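Local coordinates for peptidyl-prolyl cis-trans isomerase (Hirschia baltica, PDB 5EX2), which probably catalyses the cis-trans isomerisation of peptide bonds that precede proline, as other cyclophilins do, at residues Y5-V10 with V262-E267; E15-V20 with W231-D236; A40-P45 with F123-P128; W188-E193 with L256-S261. One frame throughout, in Å; residues are numbered along the deposited sequence.

Overall arrangement
Beside the cyclophilin barrel lies a three-stranded antiparallel sheet (17-19, 229-233, 261-264), to which interactions 1, 2 and 4 belong. Interaction 1 joins the N-terminal helix 7-11 to one edge strand of that sheet, and interaction 2, about 13 Å away between centres, forms the other edge; they touch through Trp-231 and Trp-17. Interaction 3 sets the loop after barrel strand 33-39 against the hairpin of 119-124 and 127-132. About 11 Å from it between centres, interaction 4 pins barrel strand 187-191 to the loop leading into 261-264. Strand 17-19 comes from the start of the chain and 229-233 and 261-264 from its end, so both terminal regions build the sheet beside the barrel.

Interaction 1: Y5-V10 with V262-E267; sequences YTKESV and VVFVSE
Phe-264 presents one ring face to Lys-7, whose CB stands over the ring centre, 3.7 Å from the centroid and only 7° off the normal, a CH-pi contact. At the edge of the same ring, in its plane, lies the carbonyl of Tyr-5, with Tyr-5 O 3.6 Å from Phe-264 CZ. The Tyr-5 ring is itself approached at its edge by Val-262 CG1 in one of the two conformers of that valine, so this contact is less certain.

Lys-7 has CG anti to the backbone N (chi1 -168°) and an extended chain beyond it, which carries the methylenes over the ring toward its root; CG lies 3.7 Å from Phe-264 CD2. The aliphatic stem thus does the packing, while NZ passes beyond the ring to a water near Phe-264 O. No direct hydrogen bond joins the two segments. The helix start is fixed locally: Thr-6 is the N-cap, its OG1 accepting from Ser-9 N at 3.1 Å, and its carbonyl O receives both Ser-9 OG and Val-10 N.

Around the contact, Val-262 and Phe-264 pair through their backbones with Trp-231 and Glu-229 of strand 229-233. Tyr-5 stands edge-to-face with Trp-17 and touches Met-233, and Val-10 rests on Trp-231, so helix 7-11 lies against the three-stranded sheet.

Interaction 2: E15-V20 with W231-D236; sequences ENWRSV and WVMRND
Trp-17 is packed against Met-233, its partner in a non-hydrogen-bonded antiparallel pair. Met-233 CB stands over one face of the indole, 4.2 Å from the centroid of the six-membered ring, and SD lies farther above that face in a Met-aromatic contact. The bend at the end of the methionine chain (chi3 -74°) brings CE back to 3.6 Å from Trp-17 CZ2, so that both ends of the side chain lie against the same face.

Two residues along, Ser-19 sits over the rim of the Trp-231 indole, its CB 3.6 Å from Trp-231 NE1, while Trp-231 CD1 touches Trp-17 CB. Between these pairs sits the hydrogen-bonded pair of Arg-18 and Val-232, with Arg-18 N to Val-232 O at 2.8 Å and Val-232 N to Arg-18 O at 2.9 Å. This ladder makes strand 17-19 an edge of a three-stranded antiparallel sheet whose middle strand is 229-233.

Beyond the strand, Arg-234 N donates to Asn-16 O at 2.8 Å. The extended Arg-234 side chain crosses Arg-18 at about a right angle, and Arg-18 CB stands 3.6 Å above the centre of the Arg-234 guanidinium. The two guanidinium planes are 75° apart and their polar ends have separate partners: Arg-18 NH1 forms a salt bridge with Glu-38, and Arg-234 NE bonds to Pro-14 O while a water links NH2 to Trp-17 O.

Interaction 3: A40-P45 with F123-P128; sequences APEIAP and FYNGFP
Glu-42 and Tyr-124 cross at about a right angle, with the carboxylate and ring planes 64° apart. The phenol OH donates to Glu-42 OE1 at 2.7 Å, meeting it on the syn side and 19° out of the carboxylate plane; OE1 in turn lies at the ring edge, in the plane of the ring. Tyr-124 has CG anti to its own backbone nitrogen (chi1 171°), which swings the ring out toward the loop 40-45, and Asn-125 CG lies over one of its faces. A phenylalanine in place of Tyr-124 would probably leave Glu-42 OE1 without this donor and its carboxylate freer to rotate.

Deeper in, Ala-40 CB stands over a face of the Phe-127 ring, 3.8 Å from the centroid but displaced toward the rim. Ile-43 crosses the root of the same side chain, its CD1 4.0 Å from Phe-127 CB. Both aromatic residues bracket the type I' turn of a beta-hairpin with a two-residue loop, between strands 119-124 and 127-132, while Ala-40 O accepts from Ile-43 N and Ala-44 N.

The contact is therefore divided: buried apolar packing at Phe-127, and toward the surface one hydrogen bond to an acidic group, whose negative charge would be expected to strengthen it.

Interaction 4: W188-E193 with L256-S261; sequences WGRMLE and LPQTPS
Arg-190 grips the loop 256-261 with both terminal nitrogens. NH1 donates to Gln-258 OE1 at 3.0 Å and NH2 to Ser-261 OG at 2.9 Å, the latter nearly straight at 173°, and both acceptors lie close to the guanidinium plane. The glutamine amide is turned 88° from that plane, so NH1 meets OE1 from above the carbonyl plane, off the lone pairs. The same amide bonds through NE2 to Met-191 O at 3.0 Å, almost in line with C=O, so that Gln-258 bridges two successive residues of the strand.

A second shell sets these groups. Ser-261 OG donates to Thr-259 O at 2.8 Å, which orients its oxygen as an acceptor for Arg-190, and a water takes a bond from Arg-190 NH1 while donating to Leu-192 O and Thr-259 O. The bend in the arginine chain (chi3 75°) turns the guanidinium toward the loop. A leucine in place of Arg-190 is likely to leave Gln-258 OE1 and Ser-261 OG without their donors and the amide less firmly held.

Strand 187-191 belongs to the barrel, where backbone bonds join Arg-190 to Glu-38 and Met-191 to Gly-154. Arg-190, Leu-192 and Ser-261 all touch Val-232 of strand 229-233, placing the contact between barrel and three-stranded sheet.

Interaction 1: Y5-V10 with V262-E267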
loop_
_atom_site.group_PDB
_atom_site.type_symbol
_atom_site.label_atom_id
_atom_site.label_comp_id
_atom_site.label_asym_id
_atom_site.label_seq_id
_atom_site.Cartn_x
_atom_site.Cartn_y
_atom_site.Cartn_z
ATOM N N TYR A 5 20.334 -3.414 1.122
ATOM C CA TYR A 5 20.512 -3.532 2.562
ATOM C C TYR A 5 20.512 -4.990 2.978
ATOM O O TYR A 5 19.612 -5.741 2.620
ATOM C CB TYR A 5 19.402 -2.790 3.294
ATOM C CG TYR A 5 19.151 -1.401 2.763
ATOM C CD1 TYR A 5 19.906 -0.318 3.195
ATOM C CD2 TYR A 5 18.162 -1.183 1.819
ATOM C CE1 TYR A 5 19.668 0.953 2.699
ATOM C CE2 TYR A 5 17.920 0.067 1.320
ATOM C CZ TYR A 5 18.668 1.131 1.760
ATOM O OH TYR A 5 18.397 2.373 1.238
ATOM N N THR A 6 21.519 -5.379 3.745
ATOM C CA THR A 6 21.607 -6.747 4.236
ATOM C C THR A 6 20.709 -6.946 5.440
ATOM O O THR A 6 20.432 -6.008 6.197
ATOM C CB THR A 6 23.030 -7.120 4.650
ATOM O OG1 THR A 6 23.428 -6.325 5.774
ATOM C CG2 THR A 6 24.002 -6.916 3.503
ATOM N N LYS A 7 20.292 -8.187 5.639
ATOM C CA LYS A 7 19.455 -8.539 6.771
ATOM C C LYS A 7 20.181 -8.213 8.075
ATOM O O LYS A 7 19.582 -7.687 9.013
ATOM C CB LYS A 7 19.090 -10.023 6.719
ATOM C CG LYS A 7 17.992 -10.408 7.691
ATOM C CD LYS A 7 17.534 -11.855 7.458
ATOM C CE LYS A 7 16.334 -12.216 8.317
ATOM N NZ LYS A 7 16.007 -13.664 8.232
ATOM N N GLU A 8 21.482 -8.479 8.117
ATOM C CA GLU A 8 22.261 -8.211 9.305
ATOM C C GLU A 8 22.224 -6.719 9.656
ATOM O O GLU A 8 22.013 -6.348 10.810
ATOM C CB GLU A 8 23.698 -8.688 9.094
ATOM C CG GLU A 8 24.588 -8.558 10.309
ATOM C CD GLU A 8 25.908 -9.308 10.154
ATOM O OE1 GLU A 8 26.142 -9.901 9.079
ATOM O OE2 GLU A 8 26.713 -9.307 11.110
ATOM N N SER A 9 22.414 -5.866 8.653
ATOM C CA SER A 9 22.469 -4.423 8.888
ATOM C C SER A 9 21.110 -3.854 9.302
ATOM O O SER A 9 21.034 -2.886 10.059
ATOM C CB SER A 9 22.976 -3.704 7.640
ATOM O OG SER A 9 21.983 -3.665 6.635
ATOM N N VAL A 10 20.037 -4.440 8.782
ATOM C CA VAL A 10 18.689 -4.018 9.106
ATOM C C VAL A 10 18.299 -4.475 10.518
ATOM O O VAL A 10 17.754 -3.693 11.291
ATOM C CB VAL A 10 17.718 -4.567 8.063
ATOM C CG1 VAL A 10 16.284 -4.470 8.536
ATOM C CG2 VAL A 10 17.928 -3.845 6.735
ATOM N N VAL A 262 12.599 -3.819 2.465
ATOM C CA VAL A 262 13.264 -5.070 2.120
ATOM C C VAL A 262 12.490 -6.244 2.677
ATOM O O VAL A 262 11.936 -6.177 3.772
ATOM C CB VAL A 262 14.710 -5.113 2.665
ATOM C CG1 VAL A 262 15.571 -4.081 1.969
ATOM C CG2 VAL A 262 14.719 -4.875 4.170
ATOM N N VAL A 263 12.447 -7.318 1.902
ATOM C CA VAL A 263 11.797 -8.549 2.303
ATOM C C VAL A 263 12.824 -9.671 2.192
ATOM O O VAL A 263 13.474 -9.824 1.161
ATOM C CB VAL A 263 10.571 -8.868 1.436
ATOM C CG1 VAL A 263 9.912 -10.161 1.914
ATOM C CG2 VAL A 263 9.569 -7.709 1.448
ATOM N N PHE A 264 13.000 -10.416 3.279
ATOM C CA PHE A 264 13.954 -11.515 3.325
ATOM C C PHE A 264 13.197 -12.807 3.476
ATOM O O PHE A 264 12.439 -12.980 4.421
ATOM C CB PHE A 264 14.922 -11.345 4.493
ATOM C CG PHE A 264 15.712 -10.075 4.449
ATOM C CD1 PHE A 264 16.738 -9.919 3.535
ATOM C CD2 PHE A 264 15.440 -9.039 5.333
ATOM C CE1 PHE A 264 17.487 -8.753 3.506
ATOM C CE2 PHE A 264 16.179 -7.867 5.313
ATOM C CZ PHE A 264 17.201 -7.720 4.399
ATOM N N VAL A 265 13.405 -13.733 2.552
ATOM C CA VAL A 265 12.706 -15.000 2.647
ATOM C C VAL A 265 13.554 -15.962 3.440
ATOM O O VAL A 265 14.764 -15.762 3.606
ATOM C CB VAL A 265 12.368 -15.602 1.270
ATOM C CG1 VAL A 265 11.367 -14.713 0.542
ATOM C CG2 VAL A 265 13.621 -15.839 0.443
ATOM N N SER A 266 12.894 -17.002 3.929
ATOM C CA SER A 266 13.525 -17.998 4.771
ATOM C C SER A 266 14.550 -18.825 4.011
ATOM O O SER A 266 14.411 -19.038 2.807
ATOM C CB SER A 266 12.468 -18.938 5.354
ATOM O OG SER A 266 11.565 -18.243 6.191
ATOM N N GLU A 267 15.566 -19.313 4.723
ATOM C CA GLU A 267 16.468 -20.301 4.164
ATOM C C GLU A 267 15.723 -21.630 4.077
ATOM O O GLU A 267 14.698 -21.819 4.742
ATOM C CB GLU A 267 17.725 -20.444 5.020
ATOM C CG GLU A 267 18.560 -19.183 5.127
ATOM C CD GLU A 267 19.392 -18.908 3.887
ATOM O OE1 GLU A 267 19.170 -19.576 2.852
ATOM O OE2 GLU A 267 20.246 -17.997 3.947
HETATM O O HOH W 1 14.255 -14.302 6.501
#

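Interaction 2: E15-V20 with W231-D236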
loop_
_atom_site.group_PDB
_atom_site.type_symbol
_atom_site.label_atom_id
_atom_site.label_comp_id
_atom_site.label_asym_id
_atom_site.label_seq_id
_atom_site.Cartn_x
_atom_site.Cartn_y
_atom_site.Cartn_z
ATOM N N GLU A 15 16.698 1.723 14.958
ATOM C CA GLU A 15 16.528 3.161 14.832
ATOM C C GLU A 15 16.161 3.547 13.401
ATOM O O GLU A 15 15.493 4.562 13.172
ATOM C CB GLU A 15 17.808 3.890 15.256
ATOM C CG GLU A 15 18.182 3.726 16.733
ATOM C CD GLU A 15 18.844 2.377 17.075
ATOM O OE1 GLU A 15 19.242 1.616 16.157
ATOM O OE2 GLU A 15 18.975 2.084 18.284
ATOM N N ASN A 16 16.569 2.718 12.436
ATOM C CA ASN A 16 16.348 3.036 11.037
ATOM C C ASN A 16 15.413 2.081 10.333
ATOM O O ASN A 16 15.010 2.355 9.213
ATOM C CB ASN A 16 17.668 3.093 10.306
ATOM C CG ASN A 16 18.408 4.370 10.596
ATOM O OD1 ASN A 16 17.921 5.451 10.304
ATOM N ND2 ASN A 16 19.580 4.256 11.188
ATOM N N TRP A 17 15.065 0.972 10.972
ATOM C CA TRP A 17 14.254 -0.059 10.330
ATOM C C TRP A 17 13.134 -0.550 11.233
ATOM O O TRP A 17 13.339 -0.916 12.395
ATOM C CB TRP A 17 15.127 -1.233 9.899
ATOM C CG TRP A 17 16.115 -0.840 8.877
ATOM C CD1 TRP A 17 17.410 -0.474 9.091
ATOM C CD2 TRP A 17 15.890 -0.725 7.468
ATOM N NE1 TRP A 17 18.012 -0.160 7.901
ATOM C CE2 TRP A 17 17.095 -0.298 6.888
ATOM C CE3 TRP A 17 14.782 -0.946 6.640
ATOM C CZ2 TRP A 17 17.233 -0.095 5.518
ATOM C CZ3 TRP A 17 14.926 -0.741 5.280
ATOM C CH2 TRP A 17 16.142 -0.333 4.734
ATOM N N ARG A 18 11.943 -0.571 10.655
ATOM C CA ARG A 18 10.728 -1.016 11.319
ATOM C C ARG A 18 10.363 -2.404 10.820
ATOM O O ARG A 18 10.229 -2.619 9.618
ATOM C CB ARG A 18 9.585 -0.028 11.034
ATOM C CG ARG A 18 8.229 -0.454 11.581
ATOM C CD ARG A 18 7.123 0.555 11.236
ATOM N NE ARG A 18 6.914 0.708 9.799
ATOM C CZ ARG A 18 6.216 -0.145 9.055
ATOM N NH1 ARG A 18 5.660 -1.214 9.609
ATOM N NH2 ARG A 18 6.085 0.071 7.758
ATOM N N SER A 19 10.183 -3.333 11.746
ATOM C CA SER A 19 9.797 -4.689 11.399
ATOM C C SER A 19 8.306 -4.718 11.077
ATOM O O SER A 19 7.491 -4.247 11.866
ATOM C CB SER A 19 10.132 -5.621 12.558
ATOM O OG SER A 19 9.684 -6.933 12.285
ATOM N N VAL A 20 7.952 -5.294 9.931
ATOM C CA VAL A 20 6.556 -5.388 9.519
ATOM C C VAL A 20 5.884 -6.532 10.261
ATOM O O VAL A 20 6.387 -7.650 10.298
ATOM C CB VAL A 20 6.440 -5.576 7.991
ATOM C CG1 VAL A 20 5.002 -5.847 7.560
ATOM C CG2 VAL A 20 6.982 -4.346 7.257
ATOM N N TRP A 231 11.119 -5.449 6.444
ATOM C CA TRP A 231 11.431 -4.236 7.183
ATOM C C TRP A 231 11.217 -3.062 6.262
ATOM O O TRP A 231 11.426 -3.162 5.052
ATOM C CB TRP A 231 12.876 -4.233 7.707
ATOM C CG TRP A 231 13.134 -5.021 8.969
ATOM C CD1 TRP A 231 13.152 -4.545 10.265
ATOM C CD2 TRP A 231 13.476 -6.402 9.051
ATOM N NE1 TRP A 231 13.467 -5.561 11.136
ATOM C CE2 TRP A 231 13.664 -6.712 10.417
ATOM C CE3 TRP A 231 13.622 -7.411 8.104
ATOM C CZ2 TRP A 231 13.998 -7.988 10.851
ATOM C CZ3 TRP A 231 13.953 -8.674 8.533
ATOM C CH2 TRP A 231 14.134 -8.959 9.898
ATOM N N VAL A 232 10.808 -1.951 6.854
ATOM C CA VAL A 232 10.583 -0.697 6.144
ATOM C C VAL A 232 11.397 0.355 6.852
ATOM O O VAL A 232 11.380 0.436 8.078
ATOM C CB VAL A 232 9.091 -0.316 6.118
ATOM C CG1 VAL A 232 8.875 1.036 5.458
ATOM C CG2 VAL A 232 8.295 -1.386 5.431
ATOM N N MET A 233 12.136 1.137 6.092
ATOM C CA MET A 233 12.942 2.200 6.678
ATOM C C MET A 233 12.047 3.165 7.460
ATOM O O MET A 233 10.931 3.471 7.072
ATOM C CB MET A 233 13.726 2.934 5.588
ATOM C CG MET A 233 14.652 4.057 6.114
ATOM S SD MET A 233 15.701 4.732 4.845
ATOM C CE MET A 233 16.899 3.420 4.620
ATOM N N ARG A 234 12.543 3.599 8.611
ATOM C CA ARG A 234 11.838 4.543 9.463
ATOM C C ARG A 234 11.995 5.954 8.908
ATOM O O ARG A 234 13.109 6.441 8.737
ATOM C CB ARG A 234 12.363 4.470 10.900
ATOM C CG ARG A 234 11.921 3.213 11.627
ATOM C CD ARG A 234 12.248 3.213 13.114
ATOM N NE ARG A 234 11.830 1.962 13.755
ATOM C CZ ARG A 234 10.578 1.656 14.100
ATOM N NH1 ARG A 234 9.577 2.497 13.870
ATOM N NH2 ARG A 234 10.319 0.490 14.679
ATOM N N ASN A 235 10.873 6.588 8.585
ATOM C CA ASN A 235 10.918 7.881 7.942
ATOM C C ASN A 235 11.485 8.929 8.871
ATOM O O ASN A 235 12.056 9.892 8.395
ATOM C CB ASN A 235 9.525 8.281 7.467
ATOM C CG ASN A 235 8.923 7.261 6.492
ATOM O OD1 ASN A 235 7.924 6.623 6.802
ATOM N ND2 ASN A 235 9.501 7.145 5.307
ATOM N N ASP A 236 11.362 8.707 10.180
ATOM C CA ASP A 236 11.813 9.676 11.172
ATOM C C ASP A 236 13.245 9.400 11.635
ATOM O O ASP A 236 13.720 10.007 12.610
ATOM C CB ASP A 236 10.857 9.707 12.377
ATOM C CG ASP A 236 10.711 8.358 13.081
ATOM O OD1 ASP A 236 11.134 7.311 12.552
ATOM O OD2 ASP A 236 10.150 8.350 14.198
HETATM O O HOH W 2 13.574 6.471 14.005
HETATM O O HOH W 3 15.843 6.195 8.686
HETATM O O HOH W 4 12.469 -0.738 15.088
HETATM O O HOH W 5 8.537 2.725 8.611
#

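Interaction 3: A40-P45 with F123-P128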
loop_
_atom_site.group_PDB
_atom_site.type_symbol
_atom_site.label_atom_id
_atom_site.label_comp_id
_atom_site.label_asym_id
_atom_site.label_seq_id
_atom_site.Cartn_x
_atom_site.Cartn_y
_atom_site.Cartn_z
ATOM N N ALA A 40 -2.271 -1.328 5.752
ATOM C CA ALA A 40 -2.227 -0.093 6.520
ATOM C C ALA A 40 -3.493 0.088 7.360
ATOM O O ALA A 40 -4.403 0.825 6.963
ATOM C CB ALA A 40 -2.054 1.084 5.583
ATOM N N PRO A 41 -3.559 -0.573 8.523
ATOM C CA PRO A 41 -4.807 -0.566 9.293
ATOM C C PRO A 41 -5.205 0.808 9.808
ATOM O O PRO A 41 -6.396 1.064 9.993
ATOM C CB PRO A 41 -4.516 -1.493 10.478
ATOM C CG PRO A 41 -3.277 -2.206 10.171
ATOM C CD PRO A 41 -2.554 -1.498 9.078
ATOM N N GLU A 42 -4.239 1.689 10.025
ATOM C CA GLU A 42 -4.552 3.003 10.549
ATOM C C GLU A 42 -5.160 3.892 9.452
ATOM O O GLU A 42 -5.817 4.889 9.750
ATOM C CB GLU A 42 -3.285 3.630 11.146
ATOM C CG GLU A 42 -2.729 2.801 12.314
ATOM C CD GLU A 42 -1.492 3.399 12.963
ATOM O OE1 GLU A 42 -0.377 3.139 12.460
ATOM O OE2 GLU A 42 -1.628 4.106 13.985
ATOM N N ILE A 43 -4.993 3.499 8.197
ATOM C CA ILE A 43 -5.451 4.285 7.060
ATOM C C ILE A 43 -6.828 3.816 6.577
ATOM O O ILE A 43 -7.705 4.628 6.268
ATOM C CB ILE A 43 -4.418 4.228 5.919
ATOM C CG1 ILE A 43 -3.108 4.874 6.387
ATOM C CG2 ILE A 43 -4.961 4.897 4.663
ATOM C CD1 ILE A 43 -1.961 4.752 5.410
ATOM N N ALA A 44 -7.021 2.504 6.527
ATOM C CA ALA A 44 -8.277 1.934 6.053
ATOM C C ALA A 44 -8.588 0.653 6.823
ATOM O O ALA A 44 -8.440 -0.441 6.299
ATOM C CB ALA A 44 -8.200 1.674 4.566
ATOM N N PRO A 45 -9.004 0.791 8.093
ATOM C CA PRO A 45 -9.138 -0.389 8.953
ATOM C C PRO A 45 -10.103 -1.448 8.423
ATOM O O PRO A 45 -9.796 -2.636 8.486
ATOM C CB PRO A 45 -9.674 0.182 10.270
ATOM C CG PRO A 45 -10.123 1.564 9.978
ATOM C CD PRO A 45 -9.330 2.038 8.804
ATOM N N PHE A 123 5.405 11.239 5.007
ATOM C CA PHE A 123 5.423 9.793 5.199
ATOM C C PHE A 123 5.090 9.419 6.624
ATOM O O PHE A 123 5.495 10.098 7.577
ATOM C CB PHE A 123 6.791 9.217 4.860
ATOM C CG PHE A 123 7.222 9.409 3.424
ATOM C CD1 PHE A 123 6.877 8.492 2.447
ATOM C CD2 PHE A 123 7.998 10.498 3.068
ATOM C CE1 PHE A 123 7.301 8.661 1.128
ATOM C CE2 PHE A 123 8.426 10.673 1.753
ATOM C CZ PHE A 123 8.079 9.750 0.792
ATOM N N TYR A 124 4.402 8.296 6.765
ATOM C CA TYR A 124 4.181 7.687 8.058
ATOM C C TYR A 124 4.320 6.191 7.889
ATOM O O TYR A 124 3.591 5.592 7.092
ATOM C CB TYR A 124 2.805 8.013 8.620
ATOM C CG TYR A 124 2.470 7.211 9.855
ATOM C CD1 TYR A 124 3.067 7.480 11.071
ATOM C CD2 TYR A 124 1.564 6.174 9.794
ATOM C CE1 TYR A 124 2.763 6.732 12.194
ATOM C CE2 TYR A 124 1.252 5.417 10.905
ATOM C CZ TYR A 124 1.851 5.697 12.100
ATOM O OH TYR A 124 1.541 4.939 13.213
ATOM N N ASN A 125 5.244 5.584 8.620
ATOM C CA ASN A 125 5.451 4.137 8.557
ATOM C C ASN A 125 5.674 3.654 7.142
ATOM O O ASN A 125 5.288 2.542 6.778
ATOM C CB ASN A 125 4.260 3.419 9.185
ATOM C CG ASN A 125 4.430 3.225 10.664
ATOM O OD1 ASN A 125 5.344 3.775 11.269
ATOM N ND2 ASN A 125 3.555 2.428 11.256
ATOM N N GLY A 126 6.320 4.485 6.341
ATOM C CA GLY A 126 6.652 4.123 4.979
ATOM C C GLY A 126 5.514 4.306 3.997
ATOM O O GLY A 126 5.683 4.045 2.801
ATOM N N PHE A 127 4.349 4.721 4.487
ATOM C CA PHE A 127 3.218 5.005 3.618
ATOM C C PHE A 127 3.223 6.475 3.251
ATOM O O PHE A 127 3.487 7.329 4.107
ATOM C CB PHE A 127 1.892 4.657 4.290
ATOM C CG PHE A 127 1.767 3.195 4.677
ATOM C CD1 PHE A 127 1.478 2.233 3.723
ATOM C CD2 PHE A 127 1.944 2.771 5.989
ATOM C CE1 PHE A 127 1.360 0.891 4.059
ATOM C CE2 PHE A 127 1.828 1.414 6.314
ATOM C CZ PHE A 127 1.531 0.495 5.353
ATOM N N PRO A 128 2.913 6.794 1.988
ATOM C CA PRO A 128 2.768 8.194 1.621
ATOM C C PRO A 128 1.449 8.701 2.175
ATOM O O PRO A 128 0.438 7.993 2.146
ATOM C CB PRO A 128 2.784 8.154 0.099
ATOM C CG PRO A 128 2.160 6.819 -0.227
ATOM C CD PRO A 128 2.602 5.893 0.865
#

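Interaction 4: W188-E193 with L256-S261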
loop_
_atom_site.group_PDB
_atom_site.type_symbol
_atom_site.label_atom_id
_atom_site.label_comp_id
_atom_site.label_asym_id
_atom_site.label_seq_id
_atom_site.Cartn_x
_atom_site.Cartn_y
_atom_site.Cartn_z
ATOM N N TRP A 188 -5.317 1.028 0.792
ATOM C CA TRP A 188 -5.235 0.197 1.992
ATOM C C TRP A 188 -3.922 -0.511 2.193
ATOM O O TRP A 188 -3.733 -1.139 3.225
ATOM C CB TRP A 188 -6.340 -0.853 1.989
ATOM C CG TRP A 188 -6.463 -1.735 0.753
ATOM C CD1 TRP A 188 -7.357 -1.580 -0.278
ATOM C CD2 TRP A 188 -5.723 -2.933 0.451
ATOM N NE1 TRP A 188 -7.199 -2.582 -1.195
ATOM C CE2 TRP A 188 -6.204 -3.424 -0.779
ATOM C CE3 TRP A 188 -4.692 -3.629 1.087
ATOM C CZ2 TRP A 188 -5.707 -4.589 -1.369
ATOM C CZ3 TRP A 188 -4.190 -4.785 0.479
ATOM C CH2 TRP A 188 -4.698 -5.241 -0.728
ATOM N N GLY A 189 -3.012 -0.409 1.239
ATOM C CA GLY A 189 -1.732 -1.067 1.384
ATOM C C GLY A 189 -0.696 -0.517 0.439
ATOM O O GLY A 189 -0.955 0.409 -0.317
ATOM N N ARG A 190 0.493 -1.093 0.519
ATOM C CA ARG A 190 1.610 -0.665 -0.280
ATOM C C ARG A 190 2.493 -1.846 -0.641
ATOM O O ARG A 190 2.734 -2.687 0.202
ATOM C CB ARG A 190 2.407 0.386 0.493
ATOM C CG ARG A 190 3.503 0.968 -0.290
ATOM C CD ARG A 190 4.213 2.015 0.507
ATOM N NE ARG A 190 5.079 1.499 1.559
ATOM C CZ ARG A 190 6.316 1.071 1.356
ATOM N NH1 ARG A 190 6.815 1.027 0.127
ATOM N NH2 ARG A 190 7.060 0.694 2.383
ATOM N N MET A 191 2.987 -1.871 -1.876
ATOM C CA MET A 191 3.887 -2.935 -2.338
ATOM C C MET A 191 5.295 -2.669 -1.855
ATOM O O MET A 191 5.994 -1.811 -2.393
ATOM C CB MET A 191 3.860 -3.026 -3.868
ATOM C CG MET A 191 2.483 -3.393 -4.413
ATOM S SD MET A 191 2.410 -3.542 -6.197
ATOM C CE MET A 191 1.951 -1.892 -6.677
ATOM N N LEU A 192 5.699 -3.383 -0.813
ATOM C CA LEU A 192 7.056 -3.294 -0.294
ATOM C C LEU A 192 8.075 -3.730 -1.329
ATOM O O LEU A 192 9.137 -3.123 -1.492
ATOM C CB LEU A 192 7.197 -4.160 0.950
ATOM C CG LEU A 192 6.249 -3.869 2.104
ATOM C CD1 LEU A 192 6.663 -4.678 3.319
ATOM C CD2 LEU A 192 6.235 -2.384 2.446
ATOM N N GLU A 193 7.734 -4.814 -2.017
ATOM C CA GLU A 193 8.510 -5.345 -3.122
ATOM C C GLU A 193 7.486 -5.778 -4.138
ATOM O O GLU A 193 6.395 -6.218 -3.769
ATOM C CB GLU A 193 9.417 -6.507 -2.694
ATOM C CG GLU A 193 10.732 -6.056 -2.072
ATOM C CD GLU A 193 11.702 -7.201 -1.784
ATOM O OE1 GLU A 193 11.483 -8.336 -2.275
ATOM O OE2 GLU A 193 12.698 -6.962 -1.065
ATOM N N LEU A 256 9.151 10.910 -5.334
ATOM C CA LEU A 256 10.237 10.185 -4.697
ATOM C C LEU A 256 10.069 8.688 -4.948
ATOM O O LEU A 256 8.968 8.225 -5.231
ATOM C CB LEU A 256 10.240 10.450 -3.194
ATOM C CG LEU A 256 10.665 11.843 -2.766
ATOM C CD1 LEU A 256 10.192 12.120 -1.346
ATOM C CD2 LEU A 256 12.181 11.973 -2.850
ATOM N N PRO A 257 11.152 7.920 -4.812
ATOM C CA PRO A 257 10.958 6.476 -4.750
ATOM C C PRO A 257 10.135 6.135 -3.525
ATOM O O PRO A 257 9.945 6.968 -2.643
ATOM C CB PRO A 257 12.382 5.919 -4.631
ATOM C CG PRO A 257 13.309 7.070 -4.868
ATOM C CD PRO A 257 12.544 8.310 -4.544
ATOM N N GLN A 258 9.674 4.905 -3.438
ATOM C CA GLN A 258 9.040 4.472 -2.216
ATOM C C GLN A 258 10.061 4.448 -1.087
ATOM O O GLN A 258 11.266 4.346 -1.314
ATOM C CB GLN A 258 8.439 3.096 -2.372
ATOM C CG GLN A 258 7.380 3.010 -3.419
ATOM C CD GLN A 258 6.516 1.801 -3.204
ATOM O OE1 GLN A 258 5.530 1.858 -2.455
ATOM N NE2 GLN A 258 6.901 0.684 -3.794
ATOM N N THR A 259 9.563 4.513 0.136
ATOM C CA THR A 259 10.397 4.362 1.309
ATOM C C THR A 259 11.164 3.066 1.180
ATOM O O THR A 259 10.568 2.038 0.935
ATOM C CB THR A 259 9.560 4.335 2.586
ATOM O OG1 THR A 259 8.925 5.605 2.765
ATOM C CG2 THR A 259 10.438 4.029 3.797
ATOM N N PRO A 260 12.496 3.104 1.342
ATOM C CA PRO A 260 13.235 1.850 1.203
ATOM C C PRO A 260 12.661 0.754 2.074
ATOM O O PRO A 260 12.439 0.925 3.272
ATOM C CB PRO A 260 14.645 2.241 1.641
ATOM C CG PRO A 260 14.772 3.656 1.176
ATOM C CD PRO A 260 13.414 4.246 1.487
ATOM N N SER A 261 12.455 -0.400 1.456
ATOM C CA SER A 261 11.855 -1.554 2.109
ATOM C C SER A 261 12.551 -2.813 1.621
ATOM O O SER A 261 13.042 -2.859 0.497
ATOM C CB SER A 261 10.353 -1.624 1.809
ATOM O OG SER A 261 9.714 -0.393 2.130
HETATM O O HOH W 6 9.244 -0.151 -1.010
#